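Local coordinates for mevalonate kinase (Staphylococcus aureus, PDB 2X7I), which probably phosphorylates mevalonate with ATP, as GHMP kinases do with their small-molecule substrates, giving 5-phosphomevalonate for isoprenoid synthesis, at residues A[201-204]-A[205-209]; A[230-233]-A[234-238]; A[239-243]-A[244-248]. All coordinates share one frame; numbering follows the deposited sequence.

Contact 1: A[201-204]-A[205-209]; sequences PQYM and SHVKH
Y203 and M204 accept backbone bonds of the α-helical, four-residue kind: V207 N reaches Y203 O at 3.2 Å and K208 N reaches M204 O at 2.9 Å, which identifies the first turn of helix 203-222. Just ahead of these bonds, the S205 hydroxyl turns back on the chain and donates to the main-chain carbonyl of Q202, S205 OG to Q202 O 2.6 Å. The torsion explains the reach, since chi1 of 50° places OG between the backbone N and the carbonyl carbon of S205, facing the preceding residues. The approach to Q202 O is bent, with a C=O...OG angle of 139°. Beside it, Q202 CG lies 3.7 Å from S205 OG, an apolar flank to the bond.

On another side of the turn, V207 CG2 sits over one face of the Y203 ring as a CH-pi contact, 3.6 Å from CG2 to the ring centroid and 19° off the ring normal. The methyl is displaced toward the rim, its closest ring atom being Y203 CZ, 3.5 Å from V207 CG2. L243 of helix 226-243 packs on Q202 and S205, and L240 on H206, so this turn packs on the neighbouring helix. ND1 of the buried H206 imidazole is hydrogen-bonded to D239 OD1 on that same helix. H206 meets the tyrosine differently from V207: its imidazole presents an edge, with H206 CD2 4.3 Å from Y203 CE1.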
loop_
_atom_site.group_PDB
_atom_site.type_symbol
_atom_site.label_atom_id
_atom_site.label_comp_id
_atom_site.label_asym_id
_atom_site.label_seq_id
_atom_site.Cartn_x
_atom_site.Cartn_y
_atom_site.Cartn_z
ATOM N N PRO A 201 22.434 8.505 15.108
ATOM C CA PRO A 201 21.802 7.275 15.582
ATOM C C PRO A 201 22.339 6.011 14.896
ATOM O O PRO A 201 21.985 4.900 15.303
ATOM C CB PRO A 201 20.331 7.490 15.208
ATOM C CG PRO A 201 20.387 8.331 13.942
ATOM C CD PRO A 201 21.713 9.085 13.960
ATOM N N GLN A 202 23.169 6.195 13.864
ATOM C CA GLN A 202 23.667 5.112 12.990
ATOM C C GLN A 202 22.613 4.535 12.017
ATOM O O GLN A 202 22.945 3.730 11.146
ATOM C CB GLN A 202 24.331 3.991 13.804
ATOM C CG GLN A 202 25.409 3.236 13.034
ATOM C CD GLN A 202 26.179 2.260 13.899
ATOM O OE1 GLN A 202 25.601 1.540 14.717
ATOM N NE2 GLN A 202 27.490 2.219 13.715
ATOM N N TYR A 203 21.358 4.961 12.156
ATOM C CA TYR A 203 20.306 4.672 11.178
ATOM C C TYR A 203 20.567 5.368 9.827
ATOM O O TYR A 203 20.039 4.948 8.797
ATOM C CB TYR A 203 18.953 5.098 11.763
ATOM C CG TYR A 203 17.788 5.153 10.794
ATOM C CD1 TYR A 203 17.228 3.991 10.276
ATOM C CD2 TYR A 203 17.221 6.370 10.426
ATOM C CE1 TYR A 203 16.143 4.043 9.396
ATOM C CE2 TYR A 203 16.138 6.430 9.550
ATOM C CZ TYR A 203 15.603 5.265 9.039
ATOM O OH TYR A 203 14.532 5.333 8.172
ATOM N N MET A 204 21.382 6.425 9.836
ATOM C CA MET A 204 21.730 7.169 8.621
ATOM C C MET A 204 22.501 6.319 7.628
ATOM O O MET A 204 22.305 6.436 6.419
ATOM C CB MET A 204 22.566 8.414 8.961
ATOM C CG MET A 204 21.778 9.555 9.595
ATOM S SD MET A 204 20.285 10.010 8.678
ATOM C CE MET A 204 20.957 10.244 7.023
ATOM N N SER A 205 23.392 5.482 8.148
ATOM C CA SER A 205 24.182 4.579 7.321
ATOM C C SER A 205 23.310 3.488 6.691
ATOM O O SER A 205 23.581 3.059 5.577
ATOM C CB SER A 205 25.315 3.957 8.144
ATOM O OG SER A 205 24.820 3.425 9.361
ATOM N N HIS A 206 22.269 3.048 7.396
ATOM C CA HIS A 206 21.316 2.080 6.833
ATOM C C HIS A 206 20.539 2.670 5.654
ATOM O O HIS A 206 20.330 1.992 4.656
ATOM C CB HIS A 206 20.322 1.554 7.881
ATOM C CG HIS A 206 19.280 0.631 7.314
ATOM N ND1 HIS A 206 19.599 -0.558 6.694
ATOM C CD2 HIS A 206 17.928 0.712 7.288
ATOM C CE1 HIS A 206 18.495 -1.162 6.297
ATOM N NE2 HIS A 206 17.466 -0.413 6.647
ATOM N N VAL A 207 20.126 3.925 5.787
ATOM C CA VAL A 207 19.394 4.631 4.741
ATOM C C VAL A 207 20.324 4.948 3.583
ATOM O O VAL A 207 19.908 4.924 2.430
ATOM C CB VAL A 207 18.761 5.956 5.255
ATOM C CG1 VAL A 207 17.843 6.541 4.191
ATOM C CG2 VAL A 207 17.982 5.721 6.541
ATOM N N LYS A 208 21.577 5.257 3.897
ATOM C CA LYS A 208 22.614 5.399 2.881
ATOM C C LYS A 208 22.758 4.086 2.105
ATOM O O LYS A 208 22.769 4.088 0.873
ATOM C CB LYS A 208 23.944 5.818 3.519
ATOM C CG LYS A 208 25.133 5.833 2.557
ATOM C CD LYS A 208 26.343 6.539 3.162
ATOM C CE LYS A 208 27.458 6.737 2.118
ATOM N NZ LYS A 208 28.627 7.533 2.648
ATOM N N HIS A 209 22.789 2.966 2.823
ATOM C CA HIS A 209 22.981 1.656 2.185
ATOM C C HIS A 209 21.779 1.177 1.376
ATOM O O HIS A 209 21.959 0.556 0.331
ATOM C CB HIS A 209 23.374 0.583 3.209
ATOM C CG HIS A 209 24.616 0.905 3.974
ATOM N ND1 HIS A 209 24.826 0.471 5.264
ATOM C CD2 HIS A 209 25.696 1.656 3.648
ATOM C CE1 HIS A 209 25.990 0.929 5.695
ATOM N NE2 HIS A 209 26.538 1.651 4.734
#

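Contact 2: A[230-233]-A[234-238]; sequences ADIF and NECHA
D231 and E235, one turn apart on α-helix 226-243, bring two carboxylates together, with D231 OD1 2.7 Å from E235 OE2. Their planes differ by 31°. Two acid oxygens at this spacing suggest that one group probably holds a proton. With chi1 of 174°, D231 CG lies beside its own carbonyl carbon, directing the carboxylate along the helix toward E235; E235 CG packs 3.2 Å from D231 OD1. The same two residues are also joined by a backbone bond, E235 N to D231 O at 2.8 Å.

This four-residue pattern continues around the turn: N234 N to A230 O at 3.0 Å, C236 N to I232 O at 2.9 Å and H237 N to F233 O at 3.1 Å. N234 also lays its CB 3.6 Å from A230 O.

Outside the helix, R216 of helix 203-222 forms a salt bridge with E235 OE2 and a weak, long ion pair with D231 OD2, which should ease the crowding of negative charge. F233 rests on A264 and K266 of strand 264-267, while I232 packs against R216 and V220; this part of the helix is therefore wedged between sheet and helix. H237 NE2 bonds to E251 of helix 248-259, and N234 ND2 is held by the main-chain oxygen I263 O.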
loop_
_atom_site.group_PDB
_atom_site.type_symbol
_atom_site.label_atom_id
_atom_site.label_comp_id
_atom_site.label_asym_id
_atom_site.label_seq_id
_atom_site.Cartn_x
_atom_site.Cartn_y
_atom_site.Cartn_z
ATOM N N ALA A 230 15.494 -11.615 -3.978
ATOM C CA ALA A 230 15.639 -12.341 -2.715
ATOM C C ALA A 230 16.962 -11.978 -2.007
ATOM O O ALA A 230 16.978 -11.651 -0.818
ATOM C CB ALA A 230 15.558 -13.849 -2.964
ATOM N N ASP A 231 18.060 -12.020 -2.751
ATOM C CA ASP A 231 19.356 -11.574 -2.253
ATOM C C ASP A 231 19.243 -10.163 -1.658
ATOM O O ASP A 231 19.589 -9.938 -0.498
ATOM C CB ASP A 231 20.381 -11.620 -3.388
ATOM C CG ASP A 231 21.732 -11.044 -3.002
ATOM O OD1 ASP A 231 21.986 -10.788 -1.808
ATOM O OD2 ASP A 231 22.554 -10.846 -3.915
ATOM N N ILE A 232 18.722 -9.231 -2.449
ATOM C CA ILE A 232 18.563 -7.835 -2.027
ATOM C C ILE A 232 17.706 -7.694 -0.765
ATOM O O ILE A 232 18.060 -6.935 0.130
ATOM C CB ILE A 232 17.999 -6.965 -3.187
ATOM C CG1 ILE A 232 19.075 -6.806 -4.271
ATOM C CG2 ILE A 232 17.551 -5.606 -2.692
ATOM C CD1 ILE A 232 18.561 -6.276 -5.575
ATOM N N PHE A 233 16.596 -8.424 -0.686
ATOM C CA PHE A 233 15.764 -8.418 0.533
ATOM C C PHE A 233 16.598 -8.824 1.753
ATOM O O PHE A 233 16.554 -8.165 2.784
ATOM C CB PHE A 233 14.577 -9.375 0.406
ATOM C CG PHE A 233 13.307 -8.743 -0.132
ATOM C CD1 PHE A 233 13.342 -7.750 -1.107
ATOM C CD2 PHE A 233 12.073 -9.177 0.322
ATOM C CE1 PHE A 233 12.169 -7.190 -1.598
ATOM C CE2 PHE A 233 10.896 -8.619 -0.160
ATOM C CZ PHE A 233 10.952 -7.623 -1.128
ATOM N N ASN A 234 17.356 -9.915 1.623
ATOM C CA ASN A 234 18.128 -10.465 2.739
ATOM C C ASN A 234 19.309 -9.569 3.128
ATOM O O ASN A 234 19.667 -9.477 4.307
ATOM C CB ASN A 234 18.604 -11.884 2.411
ATOM C CG ASN A 234 17.457 -12.896 2.366
ATOM O OD1 ASN A 234 16.582 -12.890 3.236
ATOM N ND2 ASN A 234 17.481 -13.787 1.372
ATOM N N GLU A 235 19.895 -8.900 2.138
ATOM C CA GLU A 235 20.931 -7.895 2.390
ATOM C C GLU A 235 20.381 -6.684 3.127
ATOM O O GLU A 235 21.015 -6.192 4.059
ATOM C CB GLU A 235 21.623 -7.461 1.088
ATOM C CG GLU A 235 22.430 -8.584 0.462
ATOM C CD GLU A 235 23.531 -8.114 -0.476
ATOM O OE1 GLU A 235 24.255 -7.144 -0.135
ATOM O OE2 GLU A 235 23.703 -8.745 -1.542
ATOM N N CYS A 236 19.203 -6.210 2.718
ATOM C CA CYS A 236 18.526 -5.083 3.381
ATOM C C CYS A 236 18.317 -5.385 4.856
ATOM O O CYS A 236 18.614 -4.566 5.724
ATOM C CB CYS A 236 17.145 -4.813 2.766
ATOM S SG CYS A 236 17.113 -4.111 1.111
ATOM N N HIS A 237 17.788 -6.577 5.128
ATOM C CA HIS A 237 17.447 -6.965 6.491
ATOM C C HIS A 237 18.661 -7.093 7.404
ATOM O O HIS A 237 18.651 -6.579 8.523
ATOM C CB HIS A 237 16.668 -8.274 6.515
ATOM C CG HIS A 237 16.090 -8.581 7.856
ATOM N ND1 HIS A 237 15.187 -7.744 8.479
ATOM C CD2 HIS A 237 16.322 -9.598 8.719
ATOM C CE1 HIS A 237 14.865 -8.253 9.655
ATOM N NE2 HIS A 237 15.540 -9.377 9.825
ATOM N N ALA A 238 19.684 -7.795 6.913
ATOM C CA ALA A 238 20.949 -7.952 7.611
ATOM C C ALA A 238 21.580 -6.593 7.898
ATOM O O ALA A 238 22.068 -6.357 9.008
ATOM C CB ALA A 238 21.907 -8.831 6.792
#

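Contact 3: A[239-243]-A[244-248]; sequences DLKAL and TVSHD
Chi1 of T244, at 67°, sets OG1 between the backbone N and the carbonyl carbon, where it can turn back to L240 at the C-terminal end of helix 226-243. The resulting bond, T244 OG1 to L240 O, is 2.7 Å long. The hydroxyl stands above the carbonyl plane, 46° out of it, with a C=O...OG1 angle of 134°. L240 CD1 comes alongside at 3.7 Å from T244 OG1, so the leucine's own side chain flanks the hydroxyl that grips its carbonyl.

S246 approaches from further along the chain. Its OG lies across the stem of K241, 3.8 Å from K241 CG, and gives a weak 3.5 Å bond to T244 O. Both K241 and S246 also touch E251 of helix 248-259, the element that follows H247 at the N-cap position.

T244 is the first residue to leave helical geometry, and its hydroxyl adds a side-chain donor at the last turn of the helix. L240 O takes this bond together with a weak 3.2 Å bond from L243 N, so a side-chain donor helps satisfy a carbonyl of the last turn.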
loop_
_atom_site.group_PDB
_atom_site.type_symbol
_atom_site.label_atom_id
_atom_site.label_comp_id
_atom_site.label_asym_id
_atom_site.label_seq_id
_atom_site.Cartn_x
_atom_site.Cartn_y
_atom_site.Cartn_z
ATOM N N ASP A 239 21.558 -5.706 6.905
ATOM C CA ASP A 239 22.062 -4.344 7.075
ATOM C C ASP A 239 21.328 -3.621 8.203
ATOM O O ASP A 239 21.974 -3.011 9.060
ATOM C CB ASP A 239 21.938 -3.528 5.782
ATOM C CG ASP A 239 22.646 -2.182 5.871
ATOM O OD1 ASP A 239 21.978 -1.181 6.198
ATOM O OD2 ASP A 239 23.879 -2.126 5.644
ATOM N N LEU A 240 19.996 -3.697 8.208
ATOM C CA LEU A 240 19.188 -3.083 9.270
ATOM C C LEU A 240 19.575 -3.628 10.643
ATOM O O LEU A 240 19.782 -2.862 11.587
ATOM C CB LEU A 240 17.685 -3.318 9.041
ATOM C CG LEU A 240 16.743 -2.780 10.134
ATOM C CD1 LEU A 240 16.660 -1.259 10.085
ATOM C CD2 LEU A 240 15.362 -3.402 10.018
ATOM N N LYS A 241 19.665 -4.952 10.735
ATOM C CA LYS A 241 19.939 -5.635 11.998
ATOM C C LYS A 241 21.359 -5.377 12.492
ATOM O O LYS A 241 21.592 -5.250 13.689
ATOM C CB LYS A 241 19.745 -7.141 11.847
ATOM C CG LYS A 241 18.324 -7.596 11.599
ATOM C CD LYS A 241 18.027 -8.910 12.340
ATOM C CE LYS A 241 19.044 -10.022 12.048
ATOM N NZ LYS A 241 19.408 -10.765 13.300
ATOM N N ALA A 242 22.300 -5.320 11.556
ATOM C CA ALA A 242 23.680 -4.991 11.861
ATOM C C ALA A 242 23.796 -3.609 12.507
ATOM O O ALA A 242 24.601 -3.412 13.414
ATOM C CB ALA A 242 24.521 -5.048 10.585
ATOM N N LEU A 243 22.976 -2.666 12.042
ATOM C CA LEU A 243 23.136 -1.250 12.391
ATOM C C LEU A 243 22.123 -0.718 13.396
ATOM O O LEU A 243 22.220 0.434 13.795
ATOM C CB LEU A 243 23.077 -0.390 11.122
ATOM C CG LEU A 243 24.259 -0.559 10.168
ATOM C CD1 LEU A 243 24.001 0.214 8.889
ATOM C CD2 LEU A 243 25.571 -0.122 10.843
ATOM N N THR A 244 21.150 -1.527 13.804
ATOM C CA THR A 244 20.138 -1.050 14.749
ATOM C C THR A 244 19.758 -2.100 15.787
ATOM O O THR A 244 19.952 -3.306 15.586
ATOM C CB THR A 244 18.852 -0.603 14.029
ATOM O OG1 THR A 244 18.225 -1.738 13.432
ATOM C CG2 THR A 244 19.149 0.436 12.953
ATOM N N VAL A 245 19.202 -1.608 16.893
ATOM C CA VAL A 245 18.677 -2.451 17.957
ATOM C C VAL A 245 17.428 -3.146 17.432
ATOM O O VAL A 245 16.449 -2.487 17.068
ATOM C CB VAL A 245 18.317 -1.630 19.218
ATOM C CG1 VAL A 245 17.884 -2.560 20.347
ATOM C CG2 VAL A 245 19.500 -0.761 19.660
ATOM N N SER A 246 17.479 -4.474 17.378
ATOM C CA SER A 246 16.405 -5.283 16.802
ATOM C C SER A 246 15.425 -5.764 17.874
ATOM O O SER A 246 15.657 -5.572 19.073
ATOM C CB SER A 246 17.001 -6.464 16.044
ATOM O OG SER A 246 17.831 -6.004 14.986
ATOM N N HIS A 247 14.325 -6.371 17.429
ATOM C CA HIS A 247 13.212 -6.740 18.313
ATOM C C HIS A 247 12.863 -8.226 18.173
ATOM O O HIS A 247 12.595 -8.715 17.070
ATOM C CB HIS A 247 11.982 -5.869 18.015
ATOM C CG HIS A 247 12.234 -4.396 18.139
ATOM N ND1 HIS A 247 12.680 -3.624 17.085
ATOM C CD2 HIS A 247 12.104 -3.554 19.193
ATOM C CE1 HIS A 247 12.815 -2.372 17.485
ATOM N NE2 HIS A 247 12.472 -2.302 18.760
ATOM N N ASP A 248 12.844 -8.923 19.309
ATOM C CA ASP A 248 12.726 -10.383 19.347
ATOM C C ASP A 248 11.462 -10.907 18.659
ATOM O O ASP A 248 11.524 -11.872 17.900
ATOM C CB ASP A 248 12.768 -10.887 20.801
ATOM C CG ASP A 248 14.107 -10.609 21.493
ATOM O OD1 ASP A 248 14.309 -11.114 22.622
ATOM O OD2 ASP A 248 14.951 -9.887 20.919
#

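The three contacts trace the paired helices 203-222 and 226-243. Contact 2 is buried, whereas contacts 1 and 3 are surface contacts near helix ends, with centres about 11 Å apart; contact 2 lies about 15 Å from contact 1 and about 13 Å from contact 3. Contacts 2 and 3 share helix 226-243 and adjoin in sequence. H206 of contact 1 reaches contact 2 by packing CE1 on C236 O and contact 3 by its hydrogen bond to D239. Chemistry follows position. Both terminal contacts use a hydroxyl donating to a main-chain carbonyl, in contact 1 beside an aromatic face, whereas mid-helix contact 2 is marked by a close pair of acids, one probably protonated, near R216.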